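Local coordinates for purine nucleoside phosphorylase (Schistosoma mansoni, PDB 5TBV), which catalyses the phosphorolysis of purine nucleosides such as inosine and guanosine, using phosphate to release the free base and ribose 1-phosphate, at residues 84-89 and 220-225; 33-38 and 64-69. All blocks are in the same frame, centred on the assembly; numbering follows the deposited sequence.

Both contacts grip the same sulfate, which probably occupies the phosphate site of the enzyme, and their centres lie 11 Å apart. Contact 2 (33-38 and 64-69) binds it through Ser35, with His66 against both; in contact 1, 84-89 and 220-225 bring Arg86, His88 and Ser222 to the ion. The two contacts also touch directly: Arg86 N lies 3.0 Å from His66 ND1, a probable hydrogen bond, and the rings of His66 and His88 meet edge to face. Farther from the ion, Gln84 N and Asn69 O are 3.0 Å apart, a probable backbone hydrogen bond. The nucleoside analogue reaches contact 1 through Met221 and His88, while Ser35 of contact 2 also touches it.

Contact 1: 84-89 and 220-225; sequences QGRLHM and GMSTVP. With TBN ('2-(4-amino-pyrrolo[2,3-D]pyrimidin-7-yl)-5-hydroxymethyl-tetrahydro-furan-3,4-diol), chain B; SO4 (sulfate ion), chain C.
Met221, Ser222, Thr223 and Pro225 face Arg86, His88 and Met89, joined largely through a sulfate, the bound nucleoside analogue and a water. Gly220 comes first, its CA 3.6 Å from N3 at the rim of the purine-like base. Met221 gives its backbone N to the ribose hydroxyl O2' (3.0 Å), and its chain, extended beyond CG, runs along sugar and base. Its carbonyl O accepts a bond from a water that also takes the N-H of Met89, bridging the two backbones. With chi1 at 74°, Ser222 OG sits between the backbone N and carbonyl carbon, donates to sulfate O2 at 2.7 Å and accepts from Thr223 OG1 at 3.0 Å. The same OG lies over the centre of one guanidinium face of Arg86, 3.5 Å above the plane. The arginine, bent at chi2 and chi3, turns its edge to the anion, so that NH1 reaches sulfate O4 at 3.0 Å; His88 NE2 donates to that oxygen at 2.8 Å (154°). Arg86, His88 and Ser222 round the anion, beside the ribose, are consistent with the phosphate site of the active site. Beyond Thr223, at the N-cap position of helix 224-232, Pro225 CG meets Met89 CG at 4.4 Å. Glu226 of that helix salt-bridges Arg86 NE, strand 112-121 packs against Arg86 and Thr223, and helix 95-108 touches Met89 and Pro225 through Ile98.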
ATOM      1  N   GLN A  84      25.226   6.243 -13.137  1.00 23.54           N
ATOM      2  CA  GLN A  84      25.551   4.952 -13.739  1.00 30.01           C
ATOM      3  C   GLN A  84      24.854   3.778 -13.048  1.00 35.99           C
ATOM      4  O   GLN A  84      24.980   2.634 -13.500  1.00 43.24           O
ATOM      5  CB  GLN A  84      27.076   4.750 -13.743  1.00 33.88           C
ATOM      6  CG  GLN A  84      27.552   3.600 -14.623  1.00 36.37           C
ATOM      7  CD  GLN A  84      29.054   3.551 -14.775  1.00 40.82           C
ATOM      8  OE1 GLN A  84      29.763   4.449 -14.327  1.00 40.34           O
ATOM      9  NE2 GLN A  84      29.550   2.504 -15.433  1.00 51.54           N
ATOM     10  N   GLY A  85      24.108   4.041 -11.990  1.00 30.29           N
ATOM     11  CA  GLY A  85      23.258   3.053 -11.350  1.00 30.89           C
ATOM     12  C   GLY A  85      22.285   3.823 -10.487  1.00 30.59           C
ATOM     13  O   GLY A  85      22.560   4.961 -10.087  1.00 30.21           O
ATOM     14  N   ARG A  86      21.133   3.214 -10.212  1.00 22.03           N
ATOM     15  CA  ARG A  86      20.131   3.911  -9.424  1.00 22.71           C
ATOM     16  C   ARG A  86      19.848   3.130  -8.150  1.00 26.70           C
ATOM     17  O   ARG A  86      20.191   1.947  -8.033  1.00 22.33           O
ATOM     18  CB  ARG A  86      18.824   4.126 -10.227  1.00 22.87           C
ATOM     19  CG  ARG A  86      18.083   2.840 -10.605  1.00 22.15           C
ATOM     20  CD  ARG A  86      16.541   3.001 -10.433  1.00 20.52           C
ATOM     21  NE  ARG A  86      15.921   4.023 -11.294  1.00 22.97           N
ATOM     22  CZ  ARG A  86      15.807   3.922 -12.621  1.00 21.65           C
ATOM     23  NH1 ARG A  86      16.277   2.852 -13.276  1.00 20.93           N
ATOM     24  NH2 ARG A  86      15.199   4.885 -13.300  1.00 25.55           N
ATOM     25  N   LEU A  87      19.221   3.830  -7.196  1.00 25.26           N
ATOM     26  CA  LEU A  87      18.740   3.292  -5.928  1.00 22.04           C
ATOM     27  C   LEU A  87      17.269   2.913  -6.036  1.00 25.85           C
ATOM     28  O   LEU A  87      16.494   3.591  -6.719  1.00 22.72           O
ATOM     29  CB  LEU A  87      18.904   4.324  -4.810  1.00 24.37           C
ATOM     30  CG  LEU A  87      20.329   4.852  -4.637  1.00 30.52           C
ATOM     31  CD1 LEU A  87      20.306   6.038  -3.701  1.00 36.29           C
ATOM     32  CD2 LEU A  87      21.292   3.753  -4.134  1.00 27.43           C
ATOM     33  N   HIS A  88      16.878   1.837  -5.325  1.00 22.72           N
ATOM     34  CA  HIS A  88      15.505   1.342  -5.350  1.00 20.87           C
ATOM     35  C   HIS A  88      14.943   1.226  -3.938  1.00 24.16           C
ATOM     36  O   HIS A  88      15.671   0.903  -2.993  1.00 22.99           O
ATOM     37  CB  HIS A  88      15.406  -0.060  -6.003  1.00 20.52           C
ATOM     38  CG  HIS A  88      16.129  -0.187  -7.309  1.00 19.32           C
ATOM     39  ND1 HIS A  88      17.505  -0.291  -7.397  1.00 19.82           N
ATOM     40  CD2 HIS A  88      15.661  -0.288  -8.580  1.00 21.77           C
ATOM     41  CE1 HIS A  88      17.856  -0.419  -8.667  1.00 24.22           C
ATOM     42  NE2 HIS A  88      16.759  -0.423  -9.406  1.00 28.22           N
ATOM     43  N   MET A  89      13.623   1.413  -3.811  1.00 23.53           N
ATOM     44  CA  MET A  89      12.994   1.317  -2.490  1.00 22.71           C
ATOM     45  C   MET A  89      12.991  -0.125  -1.937  1.00 25.10           C
ATOM     46  O   MET A  89      13.056  -0.306  -0.712  1.00 24.15           O
ATOM     47  CB  MET A  89      11.567   1.894  -2.527  1.00 19.67           C
ATOM     48  CG  MET A  89      11.447   3.443  -2.751  1.00 23.43           C
ATOM     49  SD  MET A  89      12.263   4.451  -1.467  1.00 28.24           S
ATOM     50  CE  MET A  89      11.267   4.157   0.014  1.00 20.36           C
ATOM     51  N   GLY A 220       7.240  -2.070 -13.245  1.00 19.13           N
ATOM     52  CA  GLY A 220       8.596  -2.216 -12.735  1.00 20.13           C
ATOM     53  C   GLY A 220       8.692  -1.692 -11.313  1.00 21.84           C
ATOM     54  O   GLY A 220       7.692  -1.277 -10.725  1.00 19.76           O
ATOM     55  N   MET A 221       9.922  -1.701 -10.763  1.00 17.86           N
ATOM     56  CA  MET A 221      10.155  -1.424  -9.339  1.00 16.59           C
ATOM     57  C   MET A 221      10.932  -0.128  -9.091  1.00 23.80           C
ATOM     58  O   MET A 221      11.560   0.028  -8.025  1.00 20.03           O
ATOM     59  CB  MET A 221      10.886  -2.594  -8.668  1.00 18.72           C
ATOM     60  CG  MET A 221      10.346  -3.984  -8.996  1.00 19.87           C
ATOM     61  SD  MET A 221      11.291  -5.336  -8.254  1.00 23.09           S
ATOM     62  CE  MET A 221      10.378  -6.716  -8.981  1.00 17.76           C
ATOM     63  N   SER A 222      10.893   0.816 -10.024  1.00 22.28           N
ATOM     64  CA  SER A 222      11.703   2.028  -9.889  1.00 19.74           C
ATOM     65  C   SER A 222      10.942   3.190 -10.512  1.00 20.70           C
ATOM     66  O   SER A 222       9.717   3.119 -10.686  1.00 22.78           O
ATOM     67  CB  SER A 222      13.095   1.824 -10.528  1.00 19.91           C
ATOM     68  OG  SER A 222      13.003   1.842 -11.952  1.00 21.89           O
ATOM     69  N   THR A 223      11.661   4.295 -10.768  1.00 18.31           N
ATOM     70  CA  THR A 223      11.254   5.382 -11.673  1.00 20.07           C
ATOM     71  C   THR A 223      10.182   6.334 -11.127  1.00 23.11           C
ATOM     72  O   THR A 223      10.390   7.557 -11.119  1.00 21.45           O
ATOM     73  CB  THR A 223      10.811   4.792 -13.017  1.00 22.87           C
ATOM     74  OG1 THR A 223      11.932   4.101 -13.606  1.00 20.97           O
ATOM     75  CG2 THR A 223      10.323   5.913 -13.993  1.00 20.66           C
ATOM     76  N   VAL A 224       9.028   5.812 -10.692  1.00 20.11           N
ATOM     77  CA  VAL A 224       7.978   6.696 -10.158  1.00 18.35           C
ATOM     78  C   VAL A 224       8.455   7.555  -8.984  1.00 20.24           C
ATOM     79  O   VAL A 224       8.106   8.742  -8.952  1.00 18.37           O
ATOM     80  CB  VAL A 224       6.715   5.882  -9.834  1.00 20.69           C
ATOM     81  CG1 VAL A 224       5.708   6.732  -9.029  1.00 19.18           C
ATOM     82  CG2 VAL A 224       6.070   5.407 -11.154  1.00 20.80           C
ATOM     83  N   PRO A 225       9.234   7.052  -8.014  1.00 20.28           N
ATOM     84  CA  PRO A 225       9.743   7.975  -6.968  1.00 17.08           C
ATOM     85  C   PRO A 225      10.545   9.152  -7.526  1.00 22.93           C
ATOM     86  O   PRO A 225      10.254  10.306  -7.166  1.00 21.10           O
ATOM     87  CB  PRO A 225      10.595   7.058  -6.086  1.00 20.53           C
ATOM     88  CG  PRO A 225       9.933   5.663  -6.233  1.00 18.07           C
ATOM     89  CD  PRO A 225       9.562   5.641  -7.709  1.00 21.92           C
TER
HETATM   90  O5' TBN B 301      15.089  -7.673 -12.437  1.00 36.30           O
HETATM   91  C5' TBN B 301      14.543  -6.797 -11.476  1.00 35.72           C
HETATM   92  C4' TBN B 301      14.997  -5.355 -11.677  1.00 34.59           C
HETATM   93  O4' TBN B 301      14.655  -4.942 -12.962  1.00 32.90           O
HETATM   94  C1' TBN B 301      13.380  -4.385 -12.978  1.00 31.38           C
HETATM   95  N9  TBN B 301      12.485  -5.349 -13.636  1.00 30.45           N
HETATM   96  C8  TBN B 301      12.903  -6.051 -14.687  1.00 30.12           C
HETATM   97  C7  TBN B 301      11.960  -6.898 -15.164  1.00 27.76           C
HETATM   98  C5  TBN B 301      10.866  -6.682 -14.314  1.00 26.98           C
HETATM   99  C6  TBN B 301       9.494  -7.248 -14.215  1.00 25.00           C
HETATM  100  N1  TBN B 301       8.710  -6.798 -13.246  1.00 26.58           N
HETATM  101  C2  TBN B 301       9.145  -5.882 -12.403  1.00 25.90           C
HETATM  102  N3  TBN B 301      10.342  -5.325 -12.440  1.00 25.89           N
HETATM  103  C4  TBN B 301      11.239  -5.673 -13.344  1.00 27.08           C
HETATM  104  N6  TBN B 301       9.044  -8.202 -15.048  1.00 24.24           N
HETATM  105  C2' TBN B 301      13.040  -4.069 -11.531  1.00 32.37           C
HETATM  106  O2' TBN B 301      12.658  -2.756 -11.448  1.00 31.12           O
HETATM  107  C3' TBN B 301      14.281  -4.408 -10.736  1.00 37.56           C
HETATM  108  O3' TBN B 301      15.068  -3.289 -10.387  1.00 53.98           O
HETATM  109  S   SO4 C 302      15.589  -0.848 -12.873  1.00 37.49           S
HETATM  110  O1  SO4 C 302      15.754  -2.203 -12.231  1.00 40.73           O
HETATM  111  O2  SO4 C 302      14.180  -0.446 -12.733  1.00 37.59           O
HETATM  112  O3  SO4 C 302      15.904  -0.769 -14.301  1.00 37.54           O
HETATM  113  O4  SO4 C 302      16.414   0.120 -12.156  1.00 37.41           O
HETATM  114  O   HOH W   1      12.202   2.468  -6.251  1.00 18.73           O

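Contact 2: 33-38 and 64-69; sequences CGSGLG and AGHVGN. With SO4 (sulfate ion), chain C.
Two hydrogen bonds hold Ser35 and Gly36 against Gly65 and His66, one between backbones and one between side chains. In the first, Gly36 N donates to Gly65 O at 2.9 Å, nearly straight and directed in the carbonyl plane onto a lone pair. Here the chains come very close, the CA atoms of Gly36 and Gly65, neither of which carries a side chain, being 4.2 Å apart. Gly36 adopts positive phi within the type II turn from Gly34 to Leu37. In the second, His66 NE2 donates to Ser35 OG at 2.8 Å, the hydroxyl lying at the ring edge but 20° out of its plane. Because ND1 accepts a backbone N-H, NE2 is left as the donor, and the rotation of the imidazole is fixed from both sides. The packing is mostly ring against backbone, His66 CE1 approaching Gly34 C at 3.9 Å. Bonds to the anion complete the set: Ser35 N points at sulfate O3 at 177° over 3.0 Å, and OG, turned beside its own backbone N (chi1 -75°), reaches sulfate O1 at 2.8 Å. Because OG accepts from His66, its own proton can be directed to the anion. His66 thus both positions the Ser35 hydroxyl and brings CE1 to within 3.3 Å of sulfate O4, while Gly34 lets the ion settle against the turn, its CA 3.6 Å from sulfate O3, consistent with a phosphate-binding loop in this enzyme.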
ATOM      1  N   CYS A  33      20.658   5.675 -15.673  1.00 23.11           N
ATOM      2  CA  CYS A  33      20.812   4.389 -16.368  1.00 27.41           C
ATOM      3  C   CYS A  33      20.203   3.260 -15.532  1.00 31.90           C
ATOM      4  O   CYS A  33      20.619   3.051 -14.389  1.00 29.67           O
ATOM      5  CB  CYS A  33      22.288   4.088 -16.632  1.00 31.52           C
ATOM      6  SG  CYS A  33      23.160   5.352 -17.619  1.00 35.12           S
ATOM      7  N   GLY A  34      19.241   2.530 -16.112  1.00 28.35           N
ATOM      8  CA  GLY A  34      18.576   1.407 -15.460  1.00 22.76           C
ATOM      9  C   GLY A  34      19.442   0.146 -15.429  1.00 31.32           C
ATOM     10  O   GLY A  34      20.617   0.160 -15.801  1.00 26.12           O
ATOM     11  N   SER A  35      18.839  -0.970 -14.966  1.00 30.52           N
ATOM     12  CA  SER A  35      19.580  -2.219 -14.768  1.00 25.09           C
ATOM     13  C   SER A  35      20.394  -2.613 -15.997  1.00 31.90           C
ATOM     14  O   SER A  35      19.831  -2.904 -17.060  1.00 28.36           O
ATOM     15  CB  SER A  35      18.618  -3.372 -14.407  1.00 28.67           C
ATOM     16  OG  SER A  35      18.162  -3.286 -13.062  1.00 31.88           O
ATOM     17  N   GLY A  36      21.722  -2.681 -15.840  1.00 27.57           N
ATOM     18  CA  GLY A  36      22.556  -3.270 -16.882  1.00 32.92           C
ATOM     19  C   GLY A  36      22.868  -2.351 -18.048  1.00 30.13           C
ATOM     20  O   GLY A  36      23.524  -2.783 -19.016  1.00 32.02           O
ATOM     21  N   LEU A  37      22.410  -1.114 -17.982  1.00 33.10           N
ATOM     22  CA  LEU A  37      22.660  -0.054 -18.940  1.00 37.32           C
ATOM     23  C   LEU A  37      23.793   0.824 -18.416  1.00 36.22           C
ATOM     24  O   LEU A  37      24.121   0.812 -17.228  1.00 39.64           O
ATOM     25  CB  LEU A  37      21.376   0.752 -19.146  1.00 29.01           C
ATOM     26  CG  LEU A  37      20.162  -0.093 -19.561  1.00 29.78           C
ATOM     27  CD1 LEU A  37      18.880   0.703 -19.337  1.00 34.48           C
ATOM     28  CD2 LEU A  37      20.298  -0.520 -21.025  1.00 35.92           C
ATOM     29  N   GLY A  38      24.387   1.597 -19.304  1.00 41.81           N
ATOM     30  CA  GLY A  38      25.585   2.305 -18.906  1.00 49.12           C
ATOM     31  C   GLY A  38      26.662   2.194 -19.965  1.00 63.73           C
ATOM     32  O   GLY A  38      27.858   2.200 -19.663  1.00 73.60           O
ATOM     33  N   ALA A  64      22.816  -5.871  -8.664  1.00 34.68           N
ATOM     34  CA  ALA A  64      23.625  -6.197  -9.837  1.00 37.91           C
ATOM     35  C   ALA A  64      23.209  -5.365 -11.053  1.00 35.05           C
ATOM     36  O   ALA A  64      22.024  -5.217 -11.357  1.00 33.20           O
ATOM     37  CB  ALA A  64      23.502  -7.686 -10.160  1.00 40.26           C
ATOM     38  N   GLY A  65      24.194  -4.842 -11.771  1.00 33.81           N
ATOM     39  CA  GLY A  65      23.903  -4.029 -12.930  1.00 36.80           C
ATOM     40  C   GLY A  65      23.714  -2.564 -12.627  1.00 34.82           C
ATOM     41  O   GLY A  65      23.224  -1.831 -13.488  1.00 35.70           O
ATOM     42  N   HIS A  66      24.094  -2.117 -11.431  1.00 34.34           N
ATOM     43  CA  HIS A  66      24.029  -0.710 -11.040  1.00 32.21           C
ATOM     44  C   HIS A  66      25.388  -0.336 -10.455  1.00 35.36           C
ATOM     45  O   HIS A  66      25.673  -0.656  -9.300  1.00 30.01           O
ATOM     46  CB  HIS A  66      22.897  -0.472 -10.046  1.00 28.96           C
ATOM     47  CG  HIS A  66      21.533  -0.698 -10.636  1.00 32.94           C
ATOM     48  ND1 HIS A  66      20.747   0.333 -11.118  1.00 31.66           N
ATOM     49  CD2 HIS A  66      20.835  -1.840 -10.858  1.00 31.95           C
ATOM     50  CE1 HIS A  66      19.616  -0.164 -11.593  1.00 29.71           C
ATOM     51  NE2 HIS A  66      19.646  -1.480 -11.456  1.00 30.69           N
ATOM     52  N   VAL A  67      26.220   0.320 -11.267  1.00 34.34           N
ATOM     53  CA  VAL A  67      27.535   0.804 -10.844  1.00 35.24           C
ATOM     54  C   VAL A  67      27.387   2.136 -10.106  1.00 35.25           C
ATOM     55  O   VAL A  67      26.743   3.075 -10.599  1.00 36.68           O
ATOM     56  CB  VAL A  67      28.456   0.948 -12.064  1.00 34.15           C
ATOM     57  CG1 VAL A  67      29.881   1.309 -11.647  1.00 39.10           C
ATOM     58  CG2 VAL A  67      28.427  -0.339 -12.883  1.00 33.72           C
ATOM     59  N   GLY A  68      27.983   2.233  -8.924  1.00 35.60           N
ATOM     60  CA  GLY A  68      27.793   3.447  -8.146  1.00 33.04           C
ATOM     61  C   GLY A  68      28.740   4.597  -8.457  1.00 36.13           C
ATOM     62  O   GLY A  68      29.563   4.951  -7.605  1.00 30.95           O
ATOM     63  N   ASN A  69      28.634   5.191  -9.662  1.00 32.56           N
ATOM     64  CA  ASN A  69      29.416   6.354 -10.080  1.00 26.27           C
ATOM     65  C   ASN A  69      28.506   7.433 -10.660  1.00 28.74           C
ATOM     66  O   ASN A  69      27.532   7.121 -11.361  1.00 27.26           O
ATOM     67  CB  ASN A  69      30.451   6.034 -11.187  1.00 29.74           C
ATOM     68  CG  ASN A  69      31.550   5.082 -10.746  1.00 37.32           C
ATOM     69  OD1 ASN A  69      32.143   5.216  -9.671  1.00 35.51           O
ATOM     70  ND2 ASN A  69      31.850   4.124 -11.607  1.00 40.82           N
TER
HETATM   71  S   SO4 C 302      15.589  -0.848 -12.873  1.00 37.49           S
HETATM   72  O1  SO4 C 302      15.754  -2.203 -12.231  1.00 40.73           O
HETATM   73  O2  SO4 C 302      14.180  -0.446 -12.733  1.00 37.59           O
HETATM   74  O3  SO4 C 302      15.904  -0.769 -14.301  1.00 37.54           O
HETATM   75  O4  SO4 C 302      16.414   0.120 -12.156  1.00 37.41           O